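Local structure of protease (Helicobacter pylori, 5EUF) at residues Gly40-Val45 with Gln304-Ser309; Leu58-Thr63 with Gly69-Ile74. The protein is a zinc-binding M16-family peptidase that probably cleaves the cytoplasmic domain of human junctional adhesion molecule A, weakening the gastric epithelial barrier. All blocks are in the same frame, centred on the assembly; numbering follows the deposited sequence.

Interaction 1. Residues Gly40-Val45 with Gln304-Ser309; sequences GSRNEV and QLQDES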
loop_
_atom_site.group_PDB
_atom_site.type_symbol
_atom_site.label_atom_id
_atom_site.label_comp_id
_atom_site.label_asym_id
_atom_site.label_seq_id
_atom_site.Cartn_x
_atom_site.Cartn_y
_atom_site.Cartn_z
ATOM N N GLY B 40 0.516 -5.759 16.118
ATOM C CA GLY B 40 1.539 -4.867 15.612
ATOM C C GLY B 40 1.015 -4.106 14.415
ATOM O O GLY B 40 -0.194 -4.029 14.198
ATOM N N SER B 41 1.928 -3.547 13.629
ATOM C CA SER B 41 1.548 -2.817 12.431
ATOM C C SER B 41 1.052 -3.780 11.357
ATOM O O SER B 41 0.404 -3.366 10.396
ATOM C CB SER B 41 2.724 -1.993 11.908
ATOM O OG SER B 41 3.806 -2.827 11.531
ATOM N N ARG B 42 1.357 -5.064 11.530
ATOM C CA ARG B 42 0.961 -6.080 10.561
ATOM C C ARG B 42 -0.536 -6.366 10.652
ATOM O O ARG B 42 -1.122 -6.968 9.751
ATOM C CB ARG B 42 1.758 -7.370 10.766
ATOM C CG ARG B 42 1.136 -8.316 11.771
ATOM C CD ARG B 42 1.897 -9.624 11.877
ATOM N NE ARG B 42 1.015 -10.695 12.327
ATOM C CZ ARG B 42 0.498 -11.612 11.521
ATOM N NH1 ARG B 42 0.793 -11.595 10.229
ATOM N NH2 ARG B 42 -0.307 -12.551 12.003
ATOM N N ASN B 43 -1.148 -5.932 11.747
ATOM C CA ASN B 43 -2.581 -6.096 11.938
ATOM C C ASN B 43 -3.346 -4.834 11.556
ATOM O O ASN B 43 -4.536 -4.706 11.840
ATOM C CB ASN B 43 -2.885 -6.475 13.385
ATOM C CG ASN B 43 -2.109 -7.691 13.842
ATOM O OD1 ASN B 43 -1.042 -7.571 14.449
ATOM N ND2 ASN B 43 -2.640 -8.872 13.552
ATOM N N GLU B 44 -2.653 -3.902 10.912
ATOM C CA GLU B 44 -3.272 -2.657 10.472
ATOM C C GLU B 44 -3.611 -2.704 8.989
ATOM O O GLU B 44 -3.310 -3.680 8.298
ATOM C CB GLU B 44 -2.351 -1.467 10.751
ATOM C CG GLU B 44 -1.944 -1.317 12.204
ATOM C CD GLU B 44 -0.915 -0.226 12.397
ATOM O OE1 GLU B 44 -0.399 0.280 11.377
ATOM O OE2 GLU B 44 -0.622 0.128 13.561
ATOM N N VAL B 45 -4.241 -1.638 8.510
ATOM C CA VAL B 45 -4.617 -1.508 7.107
ATOM C C VAL B 45 -4.309 -0.089 6.642
ATOM O O VAL B 45 -4.545 0.867 7.382
ATOM C CB VAL B 45 -6.116 -1.820 6.887
ATOM C CG1 VAL B 45 -6.495 -1.604 5.439
ATOM C CG2 VAL B 45 -6.438 -3.246 7.308
ATOM N N GLN B 304 13.826 -10.481 12.285
ATOM C CA GLN B 304 13.128 -11.753 12.353
ATOM C C GLN B 304 11.637 -11.493 12.473
ATOM O O GLN B 304 11.022 -11.754 13.510
ATOM C CB GLN B 304 13.642 -12.596 13.519
ATOM C CG GLN B 304 13.546 -14.094 13.280
ATOM C CD GLN B 304 14.289 -14.897 14.324
ATOM O OE1 GLN B 304 15.163 -14.377 15.019
ATOM N NE2 GLN B 304 13.945 -16.173 14.445
ATOM N N LEU B 305 11.071 -10.956 11.397
ATOM C CA LEU B 305 9.656 -10.622 11.340
ATOM C C LEU B 305 8.813 -11.885 11.236
ATOM O O LEU B 305 9.279 -12.911 10.735
ATOM C CB LEU B 305 9.374 -9.696 10.157
ATOM C CG LEU B 305 10.138 -8.370 10.126
ATOM C CD1 LEU B 305 9.984 -7.695 8.772
ATOM C CD2 LEU B 305 9.650 -7.457 11.235
ATOM N N GLN B 306 7.575 -11.798 11.712
ATOM C CA GLN B 306 6.669 -12.941 11.744
ATOM C C GLN B 306 6.418 -13.514 10.351
ATOM O O GLN B 306 6.648 -14.699 10.114
ATOM C CB GLN B 306 5.349 -12.541 12.403
ATOM C CG GLN B 306 4.317 -13.646 12.463
ATOM C CD GLN B 306 3.142 -13.290 13.353
ATOM O OE1 GLN B 306 3.253 -12.434 14.233
ATOM N NE2 GLN B 306 2.009 -13.945 13.128
ATOM N N ASP B 307 5.953 -12.673 9.432
ATOM C CA ASP B 307 5.731 -13.095 8.051
ATOM C C ASP B 307 7.025 -12.984 7.250
ATOM O O ASP B 307 8.105 -12.955 7.837
ATOM C CB ASP B 307 4.618 -12.266 7.412
ATOM C CG ASP B 307 3.267 -12.519 8.055
ATOM O OD1 ASP B 307 3.007 -13.677 8.448
ATOM O OD2 ASP B 307 2.472 -11.566 8.174
ATOM N N GLU B 308 6.922 -12.930 5.922
ATOM C CA GLU B 308 8.115 -12.840 5.079
ATOM C C GLU B 308 8.975 -11.651 5.490
ATOM O O GLU B 308 8.531 -10.505 5.460
ATOM C CB GLU B 308 7.750 -12.732 3.600
ATOM C CG GLU B 308 8.976 -12.604 2.705
ATOM C CD GLU B 308 8.660 -12.763 1.235
ATOM O OE1 GLU B 308 9.609 -12.969 0.447
ATOM O OE2 GLU B 308 7.469 -12.681 0.867
ATOM N N SER B 309 10.210 -11.941 5.879
ATOM C CA SER B 309 11.053 -10.959 6.546
ATOM C C SER B 309 12.079 -10.330 5.618
ATOM O O SER B 309 12.049 -10.529 4.403
ATOM C CB SER B 309 11.764 -11.606 7.739
ATOM O OG SER B 309 12.631 -10.688 8.377
#
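Arg42 reaches across from the catalytic half of this M16 peptidase to Gln306 and Asp307, which sit on the hairpin loop between strands 295-302 and 309-317 of the inactive-domain half. The contact therefore bridges the two homologous halves of the M16 fold, and it does so through side chains alone: the nearest CA pair, Arg42 and Asp307, is still 8.8 Å apart. Arg42 buries the most surface here. Its CG lies between the backbone N and the carbonyl carbon (chi1 87°), and from there the chain runs extended to NE, carrying the guanidinium out to the loop.

Asp307 meets that group at its edge. OD2 makes a salt bridge with NH1 of Arg42 at 2.7 Å, close to the guanidinium plane; the carboxylate is turned 71° against it, and OD2 alone makes the bridge. The same OD2 is also hydrogen-bonded to NE2 of His158, so one oxygen serves two partners.

Gln306 comes in over a face instead. Its extended chain lays the amide across the guanidinium, CD standing 3.4 Å above the plane of the Arg42 group and displaced toward its rim, with the two planes 42° apart. No hydrogen bond links the pair: NE2 of Gln306 meets N-H donors of Arg42, and OE1 is poorly angled to NE. The close approach of two donors is doubtful at this resolution. The amide OE1 is instead hydrogen-bonded to NE2 of Gln378, and the backbone N of Gln306 to OD2 of Asp89, two further ties for the loop.

Behind Arg42, Gly40 and Asn43 are joined twice: Asn43 N bonds to Gly40 O at 3.2 Å, and Asn43 OD1 takes the N-H of Gly40 at 2.9 Å, in its carbonyl plane on a lone pair.

Interaction 2. Residues Leu58-Thr63 with Gly69-Ile74; sequences LNFKST and GEFDKI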
loop_
_atom_site.group_PDB
_atom_site.type_symbol
_atom_site.label_atom_id
_atom_site.label_comp_id
_atom_site.label_asym_id
_atom_site.label_seq_id
_atom_site.Cartn_x
_atom_site.Cartn_y
_atom_site.Cartn_z
ATOM N N LEU B 58 -1.703 5.513 24.554
ATOM C CA LEU B 58 -2.985 5.613 25.245
ATOM C C LEU B 58 -3.120 4.606 26.383
ATOM O O LEU B 58 -3.967 4.764 27.264
ATOM C CB LEU B 58 -4.137 5.431 24.254
ATOM C CG LEU B 58 -4.275 6.519 23.188
ATOM C CD1 LEU B 58 -5.495 6.272 22.317
ATOM C CD2 LEU B 58 -4.347 7.892 23.838
ATOM N N ASN B 59 -2.279 3.577 26.368
ATOM C CA ASN B 59 -2.341 2.525 27.380
ATOM C C ASN B 59 -1.977 3.035 28.776
ATOM O O ASN B 59 -2.287 2.400 29.783
ATOM C CB ASN B 59 -1.423 1.364 26.988
ATOM C CG ASN B 59 -1.861 0.043 27.596
ATOM O OD1 ASN B 59 -2.865 -0.539 27.182
ATOM N ND2 ASN B 59 -1.104 -0.441 28.575
ATOM N N PHE B 60 -1.327 4.193 28.830
ATOM C CA PHE B 60 -0.928 4.783 30.102
ATOM C C PHE B 60 -1.814 5.969 30.465
ATOM O O PHE B 60 -1.429 6.832 31.254
ATOM C CB PHE B 60 0.541 5.203 30.050
ATOM C CG PHE B 60 1.475 4.063 29.778
ATOM C CD1 PHE B 60 1.877 3.221 30.802
ATOM C CD2 PHE B 60 1.937 3.820 28.496
ATOM C CE1 PHE B 60 2.730 2.162 30.555
ATOM C CE2 PHE B 60 2.791 2.763 28.243
ATOM C CZ PHE B 60 3.188 1.933 29.275
ATOM N N LYS B 61 -3.006 6.002 29.877
ATOM C CA LYS B 61 -3.991 7.019 30.209
ATOM C C LYS B 61 -4.960 6.476 31.253
ATOM O O LYS B 61 -4.693 5.448 31.877
ATOM C CB LYS B 61 -4.739 7.475 28.957
ATOM C CG LYS B 61 -3.839 8.092 27.895
ATOM C CD LYS B 61 -3.151 9.351 28.406
ATOM C CE LYS B 61 -2.264 9.972 27.336
ATOM N NZ LYS B 61 -1.574 11.206 27.814
ATOM N N SER B 62 -6.086 7.160 31.434
ATOM C CA SER B 62 -7.009 6.839 32.520
ATOM C C SER B 62 -7.700 5.495 32.344
ATOM O O SER B 62 -7.993 5.071 31.224
ATOM C CB SER B 62 -8.069 7.931 32.663
ATOM O OG SER B 62 -8.945 7.938 31.551
ATOM N N THR B 63 -7.951 4.834 33.470
ATOM C CA THR B 63 -8.725 3.600 33.504
ATOM C C THR B 63 -9.872 3.752 34.502
ATOM O O THR B 63 -10.228 4.870 34.877
ATOM C CB THR B 63 -7.858 2.389 33.892
ATOM O OG1 THR B 63 -7.377 2.558 35.230
ATOM C CG2 THR B 63 -6.672 2.251 32.947
ATOM N N GLY B 69 -1.671 8.811 33.758
ATOM C CA GLY B 69 -0.325 9.012 34.259
ATOM C C GLY B 69 -0.142 8.506 35.676
ATOM O O GLY B 69 0.970 8.523 36.206
ATOM N N GLU B 70 -1.230 8.055 36.295
ATOM C CA GLU B 70 -1.166 7.512 37.647
ATOM C C GLU B 70 -0.484 6.147 37.638
ATOM O O GLU B 70 0.074 5.715 38.646
ATOM C CB GLU B 70 -2.566 7.404 38.260
ATOM C CG GLU B 70 -2.577 7.025 39.735
ATOM C CD GLU B 70 -3.981 6.899 40.299
ATOM O OE1 GLU B 70 -4.130 6.324 41.400
ATOM O OE2 GLU B 70 -4.933 7.375 39.645
ATOM N N PHE B 71 -0.535 5.474 36.493
ATOM C CA PHE B 71 0.191 4.225 36.298
ATOM C C PHE B 71 1.682 4.443 36.545
ATOM O O PHE B 71 2.290 3.756 37.368
ATOM C CB PHE B 71 -0.047 3.685 34.883
ATOM C CG PHE B 71 0.597 2.347 34.613
ATOM C CD1 PHE B 71 1.942 2.257 34.275
ATOM C CD2 PHE B 71 -0.148 1.182 34.666
ATOM C CE1 PHE B 71 2.529 1.031 34.019
ATOM C CE2 PHE B 71 0.435 -0.046 34.405
ATOM C CZ PHE B 71 1.775 -0.120 34.083
ATOM N N ASP B 72 2.261 5.402 35.827
ATOM C CA ASP B 72 3.684 5.709 35.946
ATOM C C ASP B 72 4.049 6.158 37.361
ATOM O O ASP B 72 5.061 5.722 37.917
ATOM C CB ASP B 72 4.088 6.785 34.933
ATOM C CG ASP B 72 4.174 6.249 33.513
ATOM O OD1 ASP B 72 4.689 5.126 33.328
ATOM O OD2 ASP B 72 3.724 6.950 32.581
ATOM N N LYS B 73 3.216 7.023 37.935
ATOM C CA LYS B 73 3.451 7.544 39.278
ATOM C C LYS B 73 3.542 6.416 40.301
ATOM O O LYS B 73 4.443 6.400 41.137
ATOM C CB LYS B 73 2.344 8.526 39.672
ATOM N N ILE B 74 2.610 5.472 40.221
ATOM C CA ILE B 74 2.597 4.322 41.116
ATOM C C ILE B 74 3.845 3.458 40.930
ATOM O O ILE B 74 4.478 3.056 41.910
ATOM C CB ILE B 74 1.338 3.457 40.900
ATOM C CG1 ILE B 74 0.107 4.163 41.473
ATOM C CG2 ILE B 74 1.501 2.091 41.544
ATOM C CD1 ILE B 74 -1.169 3.359 41.360
#
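One backbone hydrogen bond and one pair of phenylalanine rings hold Phe60 to the start of helix 70-77. The bond runs from Gly69 N to Phe60 O, 3.2 Å long and rather bent, with 138° at the hydrogen; the donor is tilted slightly from the carbonyl plane. Phe60 lies within a type I beta turn from Leu58 to Lys61, closed by Lys61 N on Leu58 O at 3.0 Å. Gly69 occupies the N-cap position of the helix, and its positive phi is a backbone shape that glycine adopts easily.

The aromatic contact is an offset edge-to-face pair. Phe60 presents its CD1-CE1 edge to the face of Phe71, with centroids 5.3 Å apart and planes at 73°. The closest approach is Phe60 CD1 to Phe71 CD1, 3.6 Å, with the CE1 atoms also close. In Phe71, CG stands anti to the backbone N (chi1 -176°), which swings the ring off the first turn of the helix and toward Phe60.

All this takes place just beyond the inverted zinc motif HxxEH, whose histidines and glutamate, His53, Glu56 and His57, lie on helix 51-58. The Phe60 side chain is about 5 Å from that of Glu56, the probable proton acceptor, and about 9 Å from a bound zinc ion. The turn takes the chain out of the metal-binding helix, and the following loop leads to helix 70-77.

Further packing comes from the sheet and a neighbouring helix: Phe60 touches Ala84 of strand 81-86, while Phe71 is buried against Ile95 of strand 91-98 and Leu108 of helix 102-113. Among polar groups, the Asp72 carboxylate comes near the Phe60 ring, OD1 being 4.2 Å from CD1, and Lys61 NZ forms a salt bridge with Glu126 OE1.

Starting from the N terminus, the chain leaves strand 30-37 and enters 40-45, one side of interaction 1, then passes through helix 51-58 into 58-63. Interaction 2 closes a short loop there, with only five residues between its segments before helix 70-77 begins. The chain then runs through the rest of the catalytic half and into the second half until 304-309 completes interaction 1, closing a loop of 258 residues. The small loop lies wholly within the large one, so the two nest and do not cross. Their centres are 28 Å apart: interaction 2 joins neighbouring elements of the catalytic half, whereas interaction 1 links the halves.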